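Local coordinates for activated BY transcription factor SSRB (Salmonella enterica, PDB 2WNW), which is of undefined function but belongs to glycosyl hydrolase family 30, in which a TIM-barrel domain is joined to a beta-sandwich domain, at residues Q43-F48 with R375-G380; C93-G98 with D330-L335; S142-P147 with V193-V198. All coordinates share one frame; numbering follows the deposited sequence.

Interaction 1: Q43-F48 with R375-G380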
loop_
_atom_site.group_PDB
_atom_site.type_symbol
_atom_site.label_atom_id
_atom_site.label_comp_id
_atom_site.label_asym_id
_atom_site.label_seq_id
_atom_site.Cartn_x
_atom_site.Cartn_y
_atom_site.Cartn_z
ATOM N N GLN A 43 -6.192 -6.146 11.308
ATOM C CA GLN A 43 -7.383 -5.587 11.949
ATOM C C GLN A 43 -8.649 -6.431 11.822
ATOM O O GLN A 43 -8.796 -7.219 10.885
ATOM C CB GLN A 43 -7.671 -4.175 11.419
ATOM C CG GLN A 43 -8.534 -4.132 10.161
ATOM C CD GLN A 43 -7.750 -4.363 8.879
ATOM O OE1 GLN A 43 -6.613 -4.829 8.904
ATOM N NE2 GLN A 43 -8.366 -4.041 7.747
ATOM N N GLN A 44 -9.565 -6.243 12.771
ATOM C CA GLN A 44 -10.834 -6.966 12.778
ATOM C C GLN A 44 -11.883 -6.155 12.024
ATOM O O GLN A 44 -11.914 -4.927 12.115
ATOM C CB GLN A 44 -11.305 -7.200 14.215
ATOM C CG GLN A 44 -12.454 -8.186 14.334
ATOM C CD GLN A 44 -12.707 -8.618 15.770
ATOM O OE1 GLN A 44 -13.012 -9.782 16.033
ATOM N NE2 GLN A 44 -12.588 -7.682 16.703
ATOM N N ILE A 45 -12.743 -6.839 11.279
ATOM C CA ILE A 45 -13.782 -6.155 10.522
ATOM C C ILE A 45 -15.160 -6.488 11.088
ATOM O O ILE A 45 -15.382 -7.586 11.603
ATOM C CB ILE A 45 -13.685 -6.515 9.012
ATOM C CG1 ILE A 45 -14.030 -7.985 8.775
ATOM C CG2 ILE A 45 -12.256 -6.255 8.516
ATOM C CD1 ILE A 45 -15.488 -8.217 8.444
ATOM N N ASP A 46 -16.080 -5.532 10.996
ATOM C CA ASP A 46 -17.422 -5.709 11.535
ATOM C C ASP A 46 -18.477 -6.231 10.564
ATOM O O ASP A 46 -19.551 -6.658 10.995
ATOM C CB ASP A 46 -17.908 -4.394 12.157
ATOM C CG ASP A 46 -16.990 -3.902 13.265
ATOM O OD1 ASP A 46 -16.320 -4.748 13.888
ATOM O OD2 ASP A 46 -16.946 -2.679 13.524
ATOM N N GLY A 47 -18.193 -6.192 9.265
ATOM C CA GLY A 47 -19.158 -6.687 8.298
ATOM C C GLY A 47 -19.288 -5.897 7.004
ATOM O O GLY A 47 -18.446 -5.053 6.685
ATOM N N PHE A 48 -20.356 -6.186 6.261
ATOM C CA PHE A 48 -20.645 -5.539 4.979
ATOM C C PHE A 48 -22.140 -5.269 4.868
ATOM O O PHE A 48 -22.957 -6.016 5.411
ATOM C CB PHE A 48 -20.241 -6.444 3.803
ATOM C CG PHE A 48 -18.791 -6.818 3.785
ATOM C CD1 PHE A 48 -18.291 -7.770 4.667
ATOM C CD2 PHE A 48 -17.916 -6.197 2.901
ATOM C CE1 PHE A 48 -16.936 -8.096 4.669
ATOM C CE2 PHE A 48 -16.565 -6.515 2.895
ATOM C CZ PHE A 48 -16.073 -7.467 3.781
ATOM N N ARG A 375 -20.508 -12.192 0.704
ATOM C CA ARG A 375 -21.083 -13.533 0.735
ATOM C C ARG A 375 -20.206 -14.529 1.485
ATOM O O ARG A 375 -20.687 -15.580 1.924
ATOM C CB ARG A 375 -21.307 -14.047 -0.695
ATOM C CG ARG A 375 -22.257 -13.193 -1.524
ATOM C CD ARG A 375 -22.231 -13.593 -2.995
ATOM N NE ARG A 375 -22.988 -14.813 -3.262
ATOM C CZ ARG A 375 -24.315 -14.867 -3.353
ATOM N NH1 ARG A 375 -25.046 -13.770 -3.199
ATOM N NH2 ARG A 375 -24.913 -16.022 -3.614
ATOM N N TYR A 376 -18.934 -14.194 1.666
ATOM C CA TYR A 376 -18.004 -15.119 2.307
ATOM C C TYR A 376 -17.289 -14.668 3.572
ATOM O O TYR A 376 -16.838 -15.508 4.351
ATOM C CB TYR A 376 -16.966 -15.550 1.267
ATOM C CG TYR A 376 -17.600 -15.842 -0.072
ATOM C CD1 TYR A 376 -18.388 -16.978 -0.259
ATOM C CD2 TYR A 376 -17.496 -14.934 -1.123
ATOM C CE1 TYR A 376 -19.063 -17.195 -1.457
ATOM C CE2 TYR A 376 -18.165 -15.139 -2.320
ATOM C CZ TYR A 376 -18.951 -16.267 -2.480
ATOM O OH TYR A 376 -19.658 -16.439 -3.646
ATOM N N VAL A 377 -17.168 -13.360 3.777
ATOM C CA VAL A 377 -16.487 -12.842 4.963
ATOM C C VAL A 377 -17.519 -12.506 6.037
ATOM O O VAL A 377 -18.488 -11.790 5.779
ATOM C CB VAL A 377 -15.654 -11.583 4.610
ATOM C CG1 VAL A 377 -14.876 -11.111 5.826
ATOM C CG2 VAL A 377 -14.698 -11.903 3.460
ATOM N N ARG A 378 -17.306 -13.025 7.243
ATOM C CA ARG A 378 -18.242 -12.812 8.346
ATOM C C ARG A 378 -17.778 -11.787 9.373
ATOM O O ARG A 378 -16.583 -11.521 9.509
ATOM C CB ARG A 378 -18.499 -14.137 9.071
ATOM C CG ARG A 378 -18.987 -15.274 8.186
ATOM C CD ARG A 378 -18.250 -16.550 8.563
ATOM N NE ARG A 378 -18.759 -17.740 7.887
ATOM C CZ ARG A 378 -18.105 -18.898 7.835
ATOM N NH1 ARG A 378 -16.916 -19.019 8.410
ATOM N NH2 ARG A 378 -18.645 -19.943 7.220
ATOM N N PRO A 379 -18.729 -11.198 10.119
ATOM C CA PRO A 379 -18.387 -10.207 11.141
ATOM C C PRO A 379 -17.401 -10.834 12.120
ATOM O O PRO A 379 -17.533 -12.008 12.462
ATOM C CB PRO A 379 -19.734 -9.914 11.796
ATOM C CG PRO A 379 -20.696 -10.089 10.668
ATOM C CD PRO A 379 -20.191 -11.357 10.013
ATOM N N GLY A 380 -16.410 -10.062 12.556
ATOM C CA GLY A 380 -15.427 -10.585 13.491
ATOM C C GLY A 380 -14.178 -11.148 12.832
ATOM O O GLY A 380 -13.167 -11.383 13.498
#

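Interaction 2: C93-G98 with D330-L335. With GOL (glycerol), chain F.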
loop_
_atom_site.group_PDB
_atom_site.type_symbol
_atom_site.label_atom_id
_atom_site.label_comp_id
_atom_site.label_asym_id
_atom_site.label_seq_id
_atom_site.Cartn_x
_atom_site.Cartn_y
_atom_site.Cartn_z
ATOM N N CYS A 93 -32.355 12.972 3.888
ATOM C CA CYS A 93 -31.076 13.075 3.197
ATOM C C CYS A 93 -31.514 13.386 1.765
ATOM O O CYS A 93 -32.715 13.519 1.519
ATOM C CB CYS A 93 -30.273 11.761 3.275
ATOM S SG CYS A 93 -30.954 10.330 2.415
ATOM N N ASP A 94 -30.584 13.522 0.824
ATOM C CA ASP A 94 -30.993 13.845 -0.544
ATOM C C ASP A 94 -31.862 12.757 -1.165
ATOM O O ASP A 94 -32.742 13.044 -1.984
ATOM C CB ASP A 94 -29.771 14.144 -1.429
ATOM C CG ASP A 94 -28.756 13.025 -1.436
ATOM O OD1 ASP A 94 -28.460 12.484 -0.350
ATOM O OD2 ASP A 94 -28.239 12.703 -2.527
ATOM N N PHE A 95 -31.629 11.508 -0.775
ATOM C CA PHE A 95 -32.439 10.425 -1.302
ATOM C C PHE A 95 -33.727 10.277 -0.498
ATOM O O PHE A 95 -33.948 9.288 0.210
ATOM C CB PHE A 95 -31.645 9.116 -1.339
ATOM C CG PHE A 95 -30.768 8.996 -2.551
ATOM C CD1 PHE A 95 -29.454 9.466 -2.537
ATOM C CD2 PHE A 95 -31.287 8.488 -3.737
ATOM C CE1 PHE A 95 -28.671 9.435 -3.695
ATOM C CE2 PHE A 95 -30.518 8.452 -4.896
ATOM C CZ PHE A 95 -29.206 8.928 -4.875
ATOM N N SER A 96 -34.569 11.298 -0.622
ATOM C CA SER A 96 -35.863 11.355 0.047
ATOM C C SER A 96 -36.810 12.043 -0.925
ATOM O O SER A 96 -36.367 12.657 -1.896
ATOM C CB SER A 96 -35.771 12.182 1.333
ATOM O OG SER A 96 -34.818 11.643 2.233
ATOM N N LEU A 97 -38.107 11.935 -0.669
ATOM C CA LEU A 97 -39.096 12.568 -1.533
ATOM C C LEU A 97 -39.015 14.078 -1.333
ATOM O O LEU A 97 -39.500 14.856 -2.151
ATOM C CB LEU A 97 -40.496 12.056 -1.190
ATOM C CG LEU A 97 -40.717 10.550 -1.372
ATOM C CD1 LEU A 97 -42.129 10.178 -0.943
ATOM C CD2 LEU A 97 -40.484 10.169 -2.830
ATOM N N GLY A 98 -38.384 14.478 -0.232
ATOM C CA GLY A 98 -38.226 15.884 0.090
ATOM C C GLY A 98 -37.695 16.011 1.505
ATOM O O GLY A 98 -37.490 15.000 2.176
ATOM N N ASP A 330 -22.255 0.287 1.782
ATOM C CA ASP A 330 -22.582 0.891 0.498
ATOM C C ASP A 330 -23.658 1.949 0.754
ATOM O O ASP A 330 -24.236 1.999 1.840
ATOM C CB ASP A 330 -23.109 -0.204 -0.437
ATOM C CG ASP A 330 -23.512 0.315 -1.807
ATOM O OD1 ASP A 330 -22.878 1.265 -2.317
ATOM O OD2 ASP A 330 -24.461 -0.254 -2.385
ATOM N N TRP A 331 -23.909 2.802 -0.232
ATOM C CA TRP A 331 -24.938 3.831 -0.097
ATOM C C TRP A 331 -26.268 3.117 -0.380
ATOM O O TRP A 331 -26.411 1.941 -0.036
ATOM C CB TRP A 331 -24.663 4.958 -1.102
ATOM C CG TRP A 331 -25.467 6.243 -0.954
ATOM C CD1 TRP A 331 -25.602 7.216 -1.905
ATOM C CD2 TRP A 331 -26.212 6.702 0.192
ATOM N NE1 TRP A 331 -26.380 8.244 -1.430
ATOM C CE2 TRP A 331 -26.769 7.957 -0.148
ATOM C CE3 TRP A 331 -26.465 6.177 1.470
ATOM C CZ2 TRP A 331 -27.565 8.697 0.740
ATOM C CZ3 TRP A 331 -27.259 6.913 2.358
ATOM C CH2 TRP A 331 -27.800 8.160 1.984
ATOM N N ASN A 332 -27.227 3.797 -1.009
ATOM C CA ASN A 332 -28.537 3.190 -1.295
ATOM C C ASN A 332 -28.488 1.723 -1.726
ATOM O O ASN A 332 -27.819 1.372 -2.693
ATOM C CB ASN A 332 -29.271 3.968 -2.390
ATOM C CG ASN A 332 -29.454 5.424 -2.050
ATOM O OD1 ASN A 332 -30.331 5.791 -1.260
ATOM N ND2 ASN A 332 -28.621 6.272 -2.645
ATOM N N LEU A 333 -29.219 0.875 -1.009
ATOM C CA LEU A 333 -29.295 -0.549 -1.324
ATOM C C LEU A 333 -30.078 -0.742 -2.609
ATOM O O LEU A 333 -29.805 -1.651 -3.400
ATOM C CB LEU A 333 -30.075 -1.302 -0.247
ATOM C CG LEU A 333 -29.535 -1.577 1.146
ATOM C CD1 LEU A 333 -30.701 -1.918 2.064
ATOM C CD2 LEU A 333 -28.542 -2.714 1.087
ATOM N N LEU A 334 -31.065 0.127 -2.790
ATOM C CA LEU A 334 -31.986 0.033 -3.909
ATOM C C LEU A 334 -32.487 1.395 -4.366
ATOM O O LEU A 334 -32.658 2.300 -3.556
ATOM C CB LEU A 334 -33.178 -0.816 -3.452
ATOM C CG LEU A 334 -34.492 -0.785 -4.229
ATOM C CD1 LEU A 334 -34.349 -1.640 -5.472
ATOM C CD2 LEU A 334 -35.627 -1.310 -3.342
ATOM N N LEU A 335 -32.737 1.525 -5.666
ATOM C CA LEU A 335 -33.255 2.764 -6.238
ATOM C C LEU A 335 -34.104 2.411 -7.457
ATOM O O LEU A 335 -34.093 1.264 -7.905
ATOM C CB LEU A 335 -32.107 3.691 -6.648
ATOM C CG LEU A 335 -31.270 4.293 -5.510
ATOM C CD1 LEU A 335 -30.139 5.125 -6.097
ATOM C CD2 LEU A 335 -32.152 5.161 -4.618
HETATM C C1 GOL F . -24.778 11.499 -1.278
HETATM O O1 GOL F . -25.920 11.152 -2.056
HETATM C C2 GOL F . -25.200 11.647 0.205
HETATM O O2 GOL F . -26.226 12.578 0.335
HETATM C C3 GOL F . -24.078 12.192 1.095
HETATM O O3 GOL F . -22.925 11.413 1.130
#

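Interaction 3: S142-P147 with V193-V198. With GOL (glycerol), chain F.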
loop_
_atom_site.group_PDB
_atom_site.type_symbol
_atom_site.label_atom_id
_atom_site.label_comp_id
_atom_site.label_asym_id
_atom_site.label_seq_id
_atom_site.Cartn_x
_atom_site.Cartn_y
_atom_site.Cartn_z
ATOM N N SER A 142 -27.072 8.113 10.909
ATOM C CA SER A 142 -26.343 9.365 10.721
ATOM C C SER A 142 -27.288 10.464 10.250
ATOM O O SER A 142 -28.180 10.214 9.442
ATOM C CB SER A 142 -25.251 9.208 9.651
ATOM O OG SER A 142 -24.351 8.160 9.952
ATOM N N PRO A 143 -27.097 11.698 10.745
ATOM C CA PRO A 143 -27.959 12.806 10.329
ATOM C C PRO A 143 -27.319 13.568 9.172
ATOM O O PRO A 143 -26.096 13.646 9.075
ATOM C CB PRO A 143 -28.034 13.698 11.575
ATOM C CG PRO A 143 -27.277 12.947 12.663
ATOM C CD PRO A 143 -26.312 12.069 11.931
ATOM N N TRP A 144 -28.149 14.116 8.294
ATOM C CA TRP A 144 -27.664 14.927 7.193
ATOM C C TRP A 144 -27.923 16.377 7.616
ATOM O O TRP A 144 -27.220 17.299 7.203
ATOM C CB TRP A 144 -28.422 14.594 5.905
ATOM C CG TRP A 144 -27.707 13.617 4.991
ATOM C CD1 TRP A 144 -27.228 13.877 3.739
ATOM C CD2 TRP A 144 -27.429 12.230 5.244
ATOM N NE1 TRP A 144 -26.673 12.742 3.194
ATOM C CE2 TRP A 144 -26.783 11.717 4.095
ATOM C CE3 TRP A 144 -27.662 11.371 6.327
ATOM C CZ2 TRP A 144 -26.367 10.380 3.996
ATOM C CZ3 TRP A 144 -27.247 10.037 6.230
ATOM C CH2 TRP A 144 -26.607 9.559 5.069
ATOM N N SER A 145 -28.937 16.577 8.456
ATOM C CA SER A 145 -29.252 17.922 8.940
ATOM C C SER A 145 -30.281 17.988 10.060
ATOM O O SER A 145 -31.258 17.243 10.064
ATOM C CB SER A 145 -29.753 18.809 7.791
ATOM O OG SER A 145 -30.161 20.087 8.276
ATOM N N PRO A 146 -30.052 18.875 11.044
ATOM C CA PRO A 146 -30.981 19.049 12.164
ATOM C C PRO A 146 -32.188 19.781 11.569
ATOM O O PRO A 146 -32.144 20.203 10.410
ATOM C CB PRO A 146 -30.207 19.949 13.130
ATOM C CG PRO A 146 -28.763 19.630 12.828
ATOM C CD PRO A 146 -28.774 19.561 11.309
ATOM N N PRO A 147 -33.275 19.939 12.343
ATOM C CA PRO A 147 -34.454 20.640 11.815
ATOM C C PRO A 147 -34.043 22.053 11.397
ATOM O O PRO A 147 -33.110 22.618 11.966
ATOM C CB PRO A 147 -35.415 20.651 13.004
ATOM C CG PRO A 147 -35.020 19.410 13.775
ATOM C CD PRO A 147 -33.511 19.458 13.715
ATOM N N VAL A 193 -21.860 11.693 14.081
ATOM C CA VAL A 193 -22.398 12.979 14.512
ATOM C C VAL A 193 -23.092 13.721 13.382
ATOM O O VAL A 193 -24.163 14.294 13.569
ATOM C CB VAL A 193 -21.282 13.890 15.074
ATOM C CG1 VAL A 193 -21.803 15.314 15.243
ATOM C CG2 VAL A 193 -20.803 13.346 16.409
ATOM N N GLN A 194 -22.476 13.698 12.208
ATOM C CA GLN A 194 -23.010 14.400 11.051
ATOM C C GLN A 194 -22.375 13.897 9.764
ATOM O O GLN A 194 -21.168 13.652 9.705
ATOM C CB GLN A 194 -22.730 15.899 11.205
ATOM C CG GLN A 194 -22.926 16.734 9.952
ATOM C CD GLN A 194 -24.382 16.866 9.557
ATOM O OE1 GLN A 194 -25.249 17.047 10.406
ATOM N NE2 GLN A 194 -24.654 16.805 8.258
ATOM N N ASN A 195 -23.199 13.742 8.734
ATOM C CA ASN A 195 -22.720 13.304 7.435
ATOM C C ASN A 195 -21.962 14.483 6.815
ATOM O O ASN A 195 -22.496 15.595 6.742
ATOM C CB ASN A 195 -23.907 12.932 6.538
ATOM C CG ASN A 195 -23.486 12.581 5.118
ATOM O OD1 ASN A 195 -22.821 11.572 4.885
ATOM N ND2 ASN A 195 -23.869 13.422 4.164
ATOM N N GLU A 196 -20.717 14.248 6.407
ATOM C CA GLU A 196 -19.901 15.282 5.760
ATOM C C GLU A 196 -20.001 16.652 6.439
ATOM O O GLU A 196 -20.445 17.629 5.826
ATOM C CB GLU A 196 -20.326 15.409 4.293
ATOM C CG GLU A 196 -20.244 14.109 3.505
ATOM C CD GLU A 196 -20.559 14.295 2.031
ATOM O OE1 GLU A 196 -20.016 15.235 1.417
ATOM O OE2 GLU A 196 -21.338 13.496 1.478
ATOM N N PRO A 197 -19.550 16.748 7.700
ATOM C CA PRO A 197 -19.577 17.974 8.506
ATOM C C PRO A 197 -18.846 19.201 7.974
ATOM O O PRO A 197 -18.982 20.287 8.534
ATOM C CB PRO A 197 -19.019 17.514 9.849
ATOM C CG PRO A 197 -18.062 16.416 9.457
ATOM C CD PRO A 197 -18.857 15.665 8.422
ATOM N N VAL A 198 -18.070 19.047 6.909
ATOM C CA VAL A 198 -17.350 20.190 6.358
ATOM C C VAL A 198 -17.842 20.542 4.961
ATOM O O VAL A 198 -17.266 21.403 4.297
ATOM C CB VAL A 198 -15.823 19.920 6.285
ATOM C CG1 VAL A 198 -15.278 19.622 7.673
ATOM C CG2 VAL A 198 -15.539 18.763 5.335
HETATM C C1 GOL F . -24.778 11.499 -1.278
HETATM O O1 GOL F . -25.920 11.152 -2.056
HETATM C C2 GOL F . -25.200 11.647 0.205
HETATM O O2 GOL F . -26.226 12.578 0.335
HETATM C C3 GOL F . -24.078 12.192 1.095
HETATM O O3 GOL F . -22.925 11.413 1.130
#

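Interaction 1: Q43-F48 with R375-G380
Ile45 and Val377 meet through torsions that aim one methyl of each at the other segment: with chi1 at 67° the Ile45 side chain sends CG1 between its own backbone N and carbonyl carbon, while Val377 holds CG1 anti to its backbone N (chi1 -176°). The two branches cross at about a right angle, Ile45 CD1 lying 4.0 Å from Val377 CG1. The same Ile45 methyl also rests against a backbone oxygen, with CD1 3.6 Å from Arg378 O. Val377 also meets the Phe48 ring obliquely, Val377 CB being 3.7 Å from Phe48 CE1. The valine thus serves both apolar residues of 43-48 at once, and its CG1 is shared between them.

A single backbone hydrogen bond joins the segments directly, from Gly380 N to Ile45 O at 2.8 Å. Beside it Pro379 lays its ring against the main chain, with CB 3.4 Å from Asp46 O. Gly47 and Gly380 each adopt backbone angles at which a CB would collide with the preceding carbonyl oxygen, which by itself calls for glycine, and Gly47 faces Pro379 where the two backbones come nearest. The polar ends turn elsewhere: the Asp46 carboxylate pairs with Lys289 and Lys138, and Arg378 with Asp402.

Here a short apolar cluster and one backbone bond close a junction between two domains. Strand 41-44 pairs antiparallel with strand 382-388 of the sandwich sheet; the backbone bonding of Gln43 with Val383 belongs to that pairing, and that of Ile45 with Ala381 continues it just beyond. Phe48 opens the first barrel strand, 48-51, and its ring packs on Cys374 of helix 365-374 and on Phe321 of helix 305-322.

Interaction 2: C93-G98 with D330-L335
Asp94 OD2 is gripped by three groups: the amide nitrogens of Asn342 and Asn346, and O1 of a bound glycerol at 2.8 Å from Asp94 OD2. That glycerol oxygen carries the contact across to the other segment, because Trp331 NE1 donates to glycerol O1 at 3.0 Å in a rather bent bond (137°). The carboxylate and the indole are therefore bridged through the ligand, while Asp94 OD1 approaches the edge of the Trp331 ring near its plane.

Phe95 fills the space between the segments. The Asn332 amide nitrogen sits over the centre of one face of its ring, ND2 lying 3.2 Å above the Phe95 plane, with ring and amide turned 61° apart. Asn332 OD1 is hydrogen-bonded to Thr53 OG1, which probably helps to set the rotation of the amide, with its nitrogen over the ring. Leu335 crosses Phe95 at about a right angle, CD2 reaching 3.5 Å from Phe95 CD2 and CD1 3.6 Å from Phe95 CE2. The Phe95 and Trp331 rings meet obliquely, their planes at 86°. Cys93 completes the cluster with SG 3.9 Å from Trp331 CH2, a sulfur-aromatic contact at an oblique angle. Phe95 is itself the centre of an inverse gamma turn, and Ser96 OG closes back on Cys93 O at 2.9 Å.

The glycerol, probably a crystallisation component, is also bonded by Glu294 and Trp144. With Asn342 and Asn346 holding the carboxylate, and Phe95 and Asn332 lying against the indole, the chemistry is consistent with a pocket wall that can take hydroxyl groups.

Interaction 3: S142-P147 with V193-V198
Pro143 and Gln194 lie where the third and fourth strands of the TIM barrel, 138-143 and 190-192, run out into their loops, and Asn195-Glu196 is consistent with the Asn-Glu pair after the fourth strand in related TIM-barrel glycosyl hydrolases. Asn195 N donates to Pro143 O at 2.9 Å, linking the two chains at the barrel rim. Gln194 bends at chi2 (70°), bringing its amide across to the loop after strand 138-143: NE2 donates to Trp144 O at 2.8 Å in an almost straight bond, from above the carbonyl plane, and its other proton goes to Asn195 O at 2.9 Å. One N-H thus bridges the loops and the other braces Gln194 against its own backbone.

The Asn195 amide stacks on the Trp144 indole, the planes 22° apart, and Asn195 CB forms a CH-pi contact over the six-membered ring. Arg87 holds Asn195 OD1, which helps to set the amide's rotation. Trp144 NE1 and Asn195 ND2, both donors, come within 3.0 Å without bonding. The indole proton is spent instead on the bound glycerol, Trp144 NE1 lying 2.9 Å from its O2.

In the fold
From the N terminus, 43-48 links strand 41-44 to the first barrel strand and is met by 375-380, so interaction 1 closes the longest loop, bringing the end of the barrel region back to its start beside the sandwich sheet. Within it, 93-98, after the second barrel strand, meets 330-335, at the end of the eighth and beyond, closing interaction 2. Interaction 3 lies within that loop in turn, joining neighbouring strand ends over a much shorter span. The three loops nest and none cross. Interactions 2 and 3 touch, Trp331 CH2 standing 3.3 Å from Trp144 CZ2, and share the glycerol; interaction 1 lies on the opposite side of the chain's centre, at the domain junction.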